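Local structure of thioesterase (Streptomyces coelicolor, 3QMW) at residues Q50-D55 with R250-L255; G40-A45 with D175-V180; A85-L90 with A115-R120. The protein probably hydrolyses a thioester bond during prodiginine biosynthesis, as a thioesterase with the alpha/beta hydrolase fold. One frame throughout, in Å; residues are numbered along the deposited sequence. Where two conformers were deposited one is given.

Interaction 1: residues Q50-D55 with R250-L255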
loop_
_atom_site.group_PDB
_atom_site.type_symbol
_atom_site.label_atom_id
_atom_site.label_comp_id
_atom_site.label_asym_id
_atom_site.label_seq_id
_atom_site.Cartn_x
_atom_site.Cartn_y
_atom_site.Cartn_z
ATOM N N GLN D 50 7.804 -7.833 -1.983
ATOM C CA GLN D 50 8.948 -6.946 -1.739
ATOM C C GLN D 50 8.786 -5.635 -2.492
ATOM O O GLN D 50 9.003 -4.557 -1.939
ATOM C CB GLN D 50 10.265 -7.597 -2.153
ATOM C CG GLN D 50 11.501 -6.736 -1.845
ATOM C CD GLN D 50 11.665 -6.462 -0.358
ATOM O OE1 GLN D 50 11.445 -7.344 0.463
ATOM N NE2 GLN D 50 12.048 -5.241 -0.009
ATOM N N GLU D 51 8.402 -5.755 -3.759
ATOM C CA GLU D 51 8.237 -4.618 -4.649
ATOM C C GLU D 51 7.169 -3.658 -4.134
ATOM O O GLU D 51 7.312 -2.442 -4.277
ATOM C CB GLU D 51 7.839 -5.098 -6.052
ATOM C CG GLU D 51 8.960 -5.760 -6.865
ATOM C CD GLU D 51 9.264 -7.218 -6.470
ATOM O OE1 GLU D 51 8.375 -7.916 -5.916
ATOM O OE2 GLU D 51 10.411 -7.664 -6.724
ATOM N N ARG D 52 6.112 -4.208 -3.538
ATOM C CA ARG D 52 4.957 -3.416 -3.098
ATOM C C ARG D 52 5.133 -2.724 -1.760
ATOM O O ARG D 52 4.255 -1.953 -1.356
ATOM C CB ARG D 52 3.714 -4.291 -2.983
ATOM C CG ARG D 52 3.310 -4.968 -4.255
ATOM C CD ARG D 52 2.973 -3.975 -5.362
ATOM N NE ARG D 52 2.093 -4.616 -6.337
ATOM C CZ ARG D 52 0.775 -4.732 -6.202
ATOM N NH1 ARG D 52 0.077 -5.354 -7.142
ATOM N NH2 ARG D 52 0.152 -4.220 -5.148
ATOM N N LEU D 53 6.230 -3.007 -1.062
ATOM C CA LEU D 53 6.419 -2.468 0.283
ATOM C C LEU D 53 7.624 -1.552 0.402
ATOM O O LEU D 53 7.711 -0.786 1.364
ATOM C CB LEU D 53 6.507 -3.599 1.312
ATOM C CG LEU D 53 5.273 -4.507 1.462
ATOM C CD1 LEU D 53 5.532 -5.549 2.537
ATOM C CD2 LEU D 53 3.983 -3.738 1.789
ATOM N N GLY D 54 8.544 -1.622 -0.556
ATOM C CA GLY D 54 9.690 -0.715 -0.583
ATOM C C GLY D 54 10.917 -1.243 0.139
ATOM O O GLY D 54 11.003 -2.437 0.441
ATOM N N ASP D 55 11.856 -0.343 0.424
ATOM C CA ASP D 55 13.203 -0.720 0.869
ATOM C C ASP D 55 13.468 -0.553 2.372
ATOM O O ASP D 55 14.604 -0.741 2.815
ATOM C CB ASP D 55 14.254 0.083 0.082
ATOM C CG ASP D 55 14.034 0.028 -1.433
ATOM O OD1 ASP D 55 13.334 -0.895 -1.912
ATOM O OD2 ASP D 55 14.565 0.917 -2.147
ATOM N N ARG D 250 -5.033 -4.492 -1.025
ATOM C CA ARG D 250 -5.369 -3.767 0.203
ATOM C C ARG D 250 -4.623 -4.283 1.427
ATOM O O ARG D 250 -4.092 -3.478 2.200
ATOM C CB ARG D 250 -6.871 -3.768 0.475
ATOM C CG ARG D 250 -7.586 -2.522 -0.007
ATOM C CD ARG D 250 -8.880 -2.270 0.789
ATOM N NE ARG D 250 -9.470 -0.956 0.498
ATOM C CZ ARG D 250 -10.127 -0.644 -0.626
ATOM N NH1 ARG D 250 -10.293 -1.540 -1.602
ATOM N NH2 ARG D 250 -10.620 0.581 -0.781
ATOM N N LEU D 251 -4.574 -5.606 1.613
ATOM C CA LEU D 251 -3.758 -6.187 2.686
ATOM C C LEU D 251 -2.384 -5.539 2.665
ATOM O O LEU D 251 -1.940 -5.007 3.670
ATOM C CB LEU D 251 -3.601 -7.702 2.540
ATOM C CG LEU D 251 -2.475 -8.316 3.400
ATOM C CD1 LEU D 251 -2.984 -8.577 4.784
ATOM C CD2 LEU D 251 -1.928 -9.580 2.812
ATOM N N LEU D 252 -1.731 -5.582 1.507
ATOM C CA LEU D 252 -0.384 -5.014 1.340
ATOM C C LEU D 252 -0.263 -3.527 1.679
ATOM O O LEU D 252 0.800 -3.065 2.110
ATOM C CB LEU D 252 0.112 -5.238 -0.094
ATOM C CG LEU D 252 0.551 -6.665 -0.426
ATOM C CD1 LEU D 252 0.769 -6.802 -1.910
ATOM C CD2 LEU D 252 1.822 -7.054 0.354
ATOM N N ALA D 253 -1.341 -2.778 1.457
ATOM C CA ALA D 253 -1.340 -1.338 1.680
ATOM C C ALA D 253 -1.502 -1.072 3.164
ATOM O O ALA D 253 -0.799 -0.231 3.726
ATOM C CB ALA D 253 -2.447 -0.678 0.882
ATOM N N HIS D 254 -2.409 -1.805 3.806
ATOM C CA HIS D 254 -2.503 -1.785 5.274
ATOM C C HIS D 254 -1.171 -2.144 5.951
ATOM O O HIS D 254 -0.747 -1.469 6.878
ATOM C CB HIS D 254 -3.622 -2.697 5.762
ATOM C CG HIS D 254 -4.988 -2.137 5.533
ATOM N ND1 HIS D 254 -5.479 -1.058 6.242
ATOM C CD2 HIS D 254 -5.971 -2.498 4.674
ATOM C CE1 HIS D 254 -6.704 -0.781 5.828
ATOM N NE2 HIS D 254 -7.029 -1.640 4.878
ATOM N N LEU D 255 -0.495 -3.180 5.477
ATOM C CA LEU D 255 0.811 -3.540 6.024
ATOM C C LEU D 255 1.768 -2.365 5.920
ATOM O O LEU D 255 2.495 -2.055 6.860
ATOM C CB LEU D 255 1.394 -4.760 5.301
ATOM C CG LEU D 255 0.653 -6.096 5.533
ATOM C CD1 LEU D 255 1.211 -7.210 4.646
ATOM C CD2 LEU D 255 0.682 -6.514 6.993
#

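Interaction 2: residues G40-A45 with D175-V180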
loop_
_atom_site.group_PDB
_atom_site.type_symbol
_atom_site.label_atom_id
_atom_site.label_comp_id
_atom_site.label_asym_id
_atom_site.label_seq_id
_atom_site.Cartn_x
_atom_site.Cartn_y
_atom_site.Cartn_z
ATOM N N GLY D 40 -0.450 -25.979 3.025
ATOM C CA GLY D 40 -0.159 -26.548 1.705
ATOM C C GLY D 40 0.581 -25.557 0.821
ATOM O O GLY D 40 0.823 -25.827 -0.367
ATOM N N GLY D 41 0.948 -24.421 1.415
ATOM C CA GLY D 41 1.484 -23.299 0.678
ATOM C C GLY D 41 2.984 -23.300 0.694
ATOM O O GLY D 41 3.615 -24.090 1.377
ATOM N N THR D 42 3.549 -22.391 -0.077
ATOM C CA THR D 42 4.987 -22.265 -0.217
ATOM C C THR D 42 5.313 -20.777 -0.163
ATOM O O THR D 42 4.426 -19.967 0.061
ATOM C CB THR D 42 5.450 -22.899 -1.541
ATOM O OG1 THR D 42 5.037 -22.092 -2.655
ATOM C CG2 THR D 42 4.848 -24.296 -1.686
ATOM N N VAL D 43 6.576 -20.430 -0.362
ATOM C CA VAL D 43 7.007 -19.040 -0.354
ATOM C C VAL D 43 6.527 -18.221 -1.572
ATOM O O VAL D 43 6.592 -17.002 -1.565
ATOM C CB VAL D 43 8.541 -18.947 -0.287
ATOM C CG1 VAL D 43 9.033 -19.376 1.078
ATOM C CG2 VAL D 43 9.184 -19.771 -1.395
ATOM N N SER D 44 6.066 -18.885 -2.624
ATOM C CA SER D 44 5.550 -18.191 -3.803
ATOM C C SER D 44 4.278 -17.363 -3.501
ATOM O O SER D 44 4.003 -16.376 -4.186
ATOM C CB SER D 44 5.293 -19.197 -4.937
ATOM O OG SER D 44 4.368 -20.184 -4.531
ATOM N N ALA D 45 3.513 -17.739 -2.476
ATOM C CA ALA D 45 2.354 -16.933 -2.050
ATOM C C ALA D 45 2.727 -15.463 -1.750
ATOM O O ALA D 45 1.868 -14.576 -1.781
ATOM C CB ALA D 45 1.688 -17.563 -0.840
ATOM N N ASP D 175 -2.020 -32.185 -6.626
ATOM C CA ASP D 175 -1.653 -33.570 -6.425
ATOM C C ASP D 175 -0.321 -33.665 -5.681
ATOM O O ASP D 175 -0.252 -34.232 -4.594
ATOM C CB ASP D 175 -1.569 -34.289 -7.773
ATOM C CG ASP D 175 -1.260 -35.772 -7.635
ATOM O OD1 ASP D 175 -1.970 -36.478 -6.877
ATOM O OD2 ASP D 175 -0.308 -36.237 -8.299
ATOM N N ARG D 176 0.726 -33.078 -6.245
ATOM C CA ARG D 176 2.063 -33.226 -5.677
ATOM C C ARG D 176 2.199 -32.774 -4.219
ATOM O O ARG D 176 2.990 -33.353 -3.462
ATOM C CB ARG D 176 3.111 -32.486 -6.514
ATOM C CG ARG D 176 4.354 -32.108 -5.690
ATOM C CD ARG D 176 5.490 -31.577 -6.510
ATOM N NE ARG D 176 6.436 -32.637 -6.853
ATOM C CZ ARG D 176 7.683 -32.425 -7.276
ATOM N NH1 ARG D 176 8.156 -31.185 -7.410
ATOM N NH2 ARG D 176 8.470 -33.460 -7.561
ATOM N N ARG D 177 1.456 -31.743 -3.827
ATOM C CA ARG D 177 1.634 -31.159 -2.499
ATOM C C ARG D 177 0.588 -31.621 -1.477
ATOM O O ARG D 177 0.485 -31.033 -0.402
ATOM C CB ARG D 177 1.676 -29.625 -2.595
ATOM C CG ARG D 177 2.797 -29.115 -3.508
ATOM C CD ARG D 177 3.396 -27.792 -3.044
ATOM N NE ARG D 177 4.650 -27.488 -3.739
ATOM C CZ ARG D 177 5.744 -28.239 -3.666
ATOM N NH1 ARG D 177 5.738 -29.349 -2.948
ATOM N NH2 ARG D 177 6.835 -27.890 -4.321
ATOM N N LEU D 178 -0.165 -32.675 -1.805
ATOM C CA LEU D 178 -1.171 -33.251 -0.873
ATOM C C LEU D 178 -0.629 -33.769 0.471
ATOM O O LEU D 178 -1.228 -33.501 1.513
ATOM C CB LEU D 178 -1.979 -34.362 -1.548
ATOM C CG LEU D 178 -3.332 -33.923 -2.081
ATOM C CD1 LEU D 178 -3.901 -34.989 -2.984
ATOM C CD2 LEU D 178 -4.262 -33.636 -0.922
ATOM N N PRO D 179 0.476 -34.536 0.455
ATOM C CA PRO D 179 1.136 -34.849 1.710
ATOM C C PRO D 179 1.364 -33.629 2.591
ATOM O O PRO D 179 1.033 -33.641 3.776
ATOM C CB PRO D 179 2.483 -35.441 1.263
ATOM C CG PRO D 179 2.291 -35.862 -0.155
ATOM C CD PRO D 179 0.921 -35.443 -0.611
ATOM N N VAL D 180 1.913 -32.578 1.995
ATOM C CA VAL D 180 2.372 -31.408 2.737
ATOM C C VAL D 180 1.186 -30.598 3.208
ATOM O O VAL D 180 1.220 -30.034 4.295
ATOM C CB VAL D 180 3.287 -30.556 1.891
ATOM C CG1 VAL D 180 4.064 -29.625 2.763
ATOM C CG2 VAL D 180 4.245 -31.454 1.122
#

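Interaction 3: residues A85-L90 with A115-R120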
loop_
_atom_site.group_PDB
_atom_site.type_symbol
_atom_site.label_atom_id
_atom_site.label_comp_id
_atom_site.label_asym_id
_atom_site.label_seq_id
_atom_site.Cartn_x
_atom_site.Cartn_y
_atom_site.Cartn_z
ATOM N N ALA D 85 11.344 -25.315 15.802
ATOM C CA ALA D 85 12.298 -25.382 14.688
ATOM C C ALA D 85 12.434 -24.010 14.024
ATOM O O ALA D 85 13.550 -23.564 13.723
ATOM C CB ALA D 85 11.858 -26.430 13.666
ATOM N N VAL D 86 11.288 -23.351 13.814
ATOM C CA VAL D 86 11.229 -22.021 13.184
ATOM C C VAL D 86 12.018 -20.955 13.961
ATOM O O VAL D 86 12.755 -20.151 13.374
ATOM C CB VAL D 86 9.755 -21.544 13.013
ATOM C CG1 VAL D 86 9.682 -20.027 12.810
ATOM C CG2 VAL D 86 9.073 -22.284 11.867
ATOM N N ALA D 87 11.847 -20.951 15.279
ATOM C CA ALA D 87 12.521 -19.993 16.141
ATOM C C ALA D 87 14.021 -20.273 16.158
ATOM O O ALA D 87 14.830 -19.342 16.104
ATOM C CB ALA D 87 11.935 -20.035 17.547
ATOM N N ASP D 88 14.393 -21.554 16.198
ATOM C CA ASP D 88 15.798 -21.941 16.087
ATOM C C ASP D 88 16.404 -21.271 14.867
ATOM O O ASP D 88 17.358 -20.512 14.986
ATOM C CB ASP D 88 15.958 -23.466 15.985
ATOM C CG ASP D 88 15.630 -24.187 17.292
ATOM O OD1 ASP D 88 15.771 -23.578 18.380
ATOM O OD2 ASP D 88 15.240 -25.375 17.232
ATOM N N ALA D 89 15.811 -21.535 13.708
ATOM C CA ALA D 89 16.228 -20.940 12.436
ATOM C C ALA D 89 16.355 -19.405 12.461
ATOM O O ALA D 89 17.319 -18.834 11.931
ATOM C CB ALA D 89 15.253 -21.356 11.349
ATOM N N LEU D 90 15.380 -18.744 13.073
ATOM C CA LEU D 90 15.404 -17.290 13.172
ATOM C C LEU D 90 16.559 -16.810 14.035
ATOM O O LEU D 90 17.287 -15.892 13.647
ATOM C CB LEU D 90 14.082 -16.763 13.729
ATOM C CG LEU D 90 12.910 -16.858 12.758
ATOM C CD1 LEU D 90 11.584 -16.764 13.498
ATOM C CD2 LEU D 90 13.037 -15.775 11.703
ATOM N N ALA D 115 5.684 -16.600 18.053
ATOM C CA ALA D 115 5.767 -15.381 18.860
ATOM C C ALA D 115 5.944 -15.744 20.328
ATOM O O ALA D 115 6.903 -15.322 20.978
ATOM C CB ALA D 115 4.522 -14.532 18.671
ATOM N N CYS D 116 5.018 -16.547 20.832
ATOM C CA CYS D 116 5.105 -17.080 22.182
ATOM C C CYS D 116 6.461 -17.735 22.460
ATOM O O CYS D 116 7.124 -17.417 23.443
ATOM C CB CYS D 116 3.982 -18.092 22.405
ATOM S SG CYS D 116 2.319 -17.365 22.232
ATOM N N VAL D 117 6.879 -18.637 21.584
ATOM C CA VAL D 117 8.117 -19.387 21.792
ATOM C C VAL D 117 9.354 -18.485 21.890
ATOM O O VAL D 117 10.271 -18.785 22.642
ATOM C CB VAL D 117 8.299 -20.468 20.700
ATOM C CG1 VAL D 117 9.696 -21.084 20.760
ATOM C CG2 VAL D 117 7.213 -21.539 20.844
ATOM N N LEU D 118 9.381 -17.386 21.148
ATOM C CA LEU D 118 10.497 -16.443 21.247
ATOM C C LEU D 118 10.435 -15.620 22.553
ATOM O O LEU D 118 11.464 -15.134 23.037
ATOM C CB LEU D 118 10.537 -15.524 20.022
ATOM C CG LEU D 118 10.922 -16.213 18.704
ATOM C CD1 LEU D 118 10.487 -15.366 17.515
ATOM C CD2 LEU D 118 12.416 -16.500 18.635
ATOM N N ARG D 119 9.233 -15.464 23.114
ATOM C CA ARG D 119 9.064 -14.825 24.429
ATOM C C ARG D 119 9.648 -15.703 25.526
ATOM O O ARG D 119 10.484 -15.240 26.308
ATOM C CB ARG D 119 7.586 -14.533 24.742
ATOM C CG ARG D 119 7.335 -13.946 26.140
ATOM C CD ARG D 119 5.931 -13.381 26.279
ATOM N NE ARG D 119 4.899 -14.419 26.255
ATOM C CZ ARG D 119 3.602 -14.215 26.513
ATOM N NH1 ARG D 119 3.144 -13.006 26.831
ATOM N NH2 ARG D 119 2.750 -15.235 26.462
ATOM N N ARG D 120 9.218 -16.963 25.574
ATOM C CA ARG D 120 9.727 -17.922 26.563
ATOM C C ARG D 120 11.259 -17.991 26.568
ATOM O O ARG D 120 11.873 -18.100 27.627
ATOM C CB ARG D 120 9.152 -19.328 26.332
ATOM C CG ARG D 120 7.617 -19.412 26.347
ATOM C CD ARG D 120 7.113 -20.802 26.781
ATOM N NE ARG D 120 7.891 -21.903 26.198
ATOM C CZ ARG D 120 7.606 -22.541 25.060
ATOM N NH1 ARG D 120 8.397 -23.526 24.642
ATOM N NH2 ARG D 120 6.540 -22.209 24.335
#

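Interaction 1: residues Q50-D55 with R250-L255
Helix-to-helix packing on one face of an alpha/beta hydrolase sheet brings R52 and L53, at the end of the short helix 49-53, against L252 and L255 of the C-terminal helix 246-258. The backbones come nearest at R52 and L252, with the two CA atoms 7.1 Å apart, and the touching is mostly between side chains, with one methyl on a backbone carbonyl. L252 CD1 lies against the aliphatic root of R52, 3.9 Å from R52 CG and 4.0 Å from R52 CB, and the two side chains cross at about a right angle. The R52 chain folds at its second torsion (chi2 -61°), which turns the guanidinium back along helix 246-258, where R52 NH2 forms a salt bridge with D249. One arginine thus offers methylenes to a leucine and its charged end to an aspartate one turn earlier.

L53 works differently. Its CB does not start toward the partner helix; chi1 of -62° sets CG beside the backbone N, and CD2, the branch not extended, reaches across. This methyl sits 3.3 Å from L252 O, while L53 CD2 is 4.2 Å from L252 CD2 and 4.5 Å from L255 CB. W49 also packs on L251, L252 and L255. At the end of helix 49-53, Q50 O receives the amides of both L53 and G54, and G54 leaves helical geometry with phi 92°.

The second subunit adjoins this site: its E51 packs on R52, and its T257 O accepts from R250 NE. The topology, with one helix following the strand 31-36 and the other closing the chain after strand 230-235, matches the pairing of the first and last helices on one face of the alpha/beta hydrolase fold.

Interaction 2: residues G40-A45 with D175-V180
T42 OG1 is gripped twice by S44, while the methyl of the same T42 side chain meets R177. The firmer bond is S44 OG to T42 OG1 at 2.8 Å; the second, from S44 N to T42 OG1, is weak at 3.4 Å. The hydroxyl accepting from the amide two residues on is the pattern of an ST turn, and it leads into the 3-10 segment 43-45. With OG1 committed to this turn (chi1 71°), CG2 is the branch that reaches out toward 175-180.

There it touches the outer part of the arginine chain: T42 CG2 lies 3.8 Å from R177 NE and 4.0 Å from R177 CD, the two side chains crossing at about a right angle. The approach to the guanidinium is oblique. R177 CD also lies 4.2 Å from G40 O. Within its own segment, R176 CD lies over one face of the R177 guanidinium, toward its rim, 4.1 Å above the plane. R177 was deposited in two conformers, so the T42 contact describes one of them.

On the G40 side, G40 N donates to D184 of helix 178-189 and G41 O accepts from R67. The loop follows strand 31-36, a place where alpha/beta hydrolases commonly supply part of the oxyanion hole, and 175-180 belongs to the helices inserted between strands 129-132 and 203-208, probably the lid. Carbon packing against an arginine with two deposited positions implies van der Waals contact with little directional preference; the more directional link between loop and helices is G40 N to D184.

Interaction 3: residues A85-L90 with A115-R120
Segments 85-90 and 115-120, parts of helices 79-91 and 106-120, cross at -62° with axes 9.6 Å apart, and A87 and L118 bring their CA atoms to 6.5 Å at the crossing. A87 fits between two side chains of the second helix: its CB is 3.7 Å from L118 CD2 and 4.1 Å from V117 CG1. The V117 branch gets there because CG1 stands opposite the backbone N (chi1 170°). One turn on from A87, L90 widens the patch, its CD1 lying 4.4 Å from L118 CD1, so L118 receives both residues of the first helix, one on each methyl.

All four of these residues are buried. L118 also packs on Y99 of strand 99-104, and L90 on V114, while W11 of the second subunit packs on A85, V86 and A89, and F12 of that subunit on L90. D88, which is exposed, forms a salt bridge through OD1 with R121 just beyond the helix. With every cross-contact made between carbon atoms, the crossing depends on shape complementarity and burial of hydrocarbon, and the small A87 side chain is what meets both V117 and L118.

The three contacts are spread widely through one domain, with centres 23 to 25 Å apart and no mutual touch; interactions 1 and 2 come nearest, at about 8 Å between closest atoms. Along the chain the segments run 40-45, 50-55, 85-90, 115-120, 175-180 and 250-255. Interactions 1 and 2 therefore interleave, and interaction 3 is nested within both. Interaction 1 joins helices expected on one face of the six-stranded parallel sheet, interaction 3 those expected on the other, and interaction 2 joins a loop after strand 31-36 to the probable lid. The second subunit lies against both helix contacts, and its P13 packs on V43 of interaction 2.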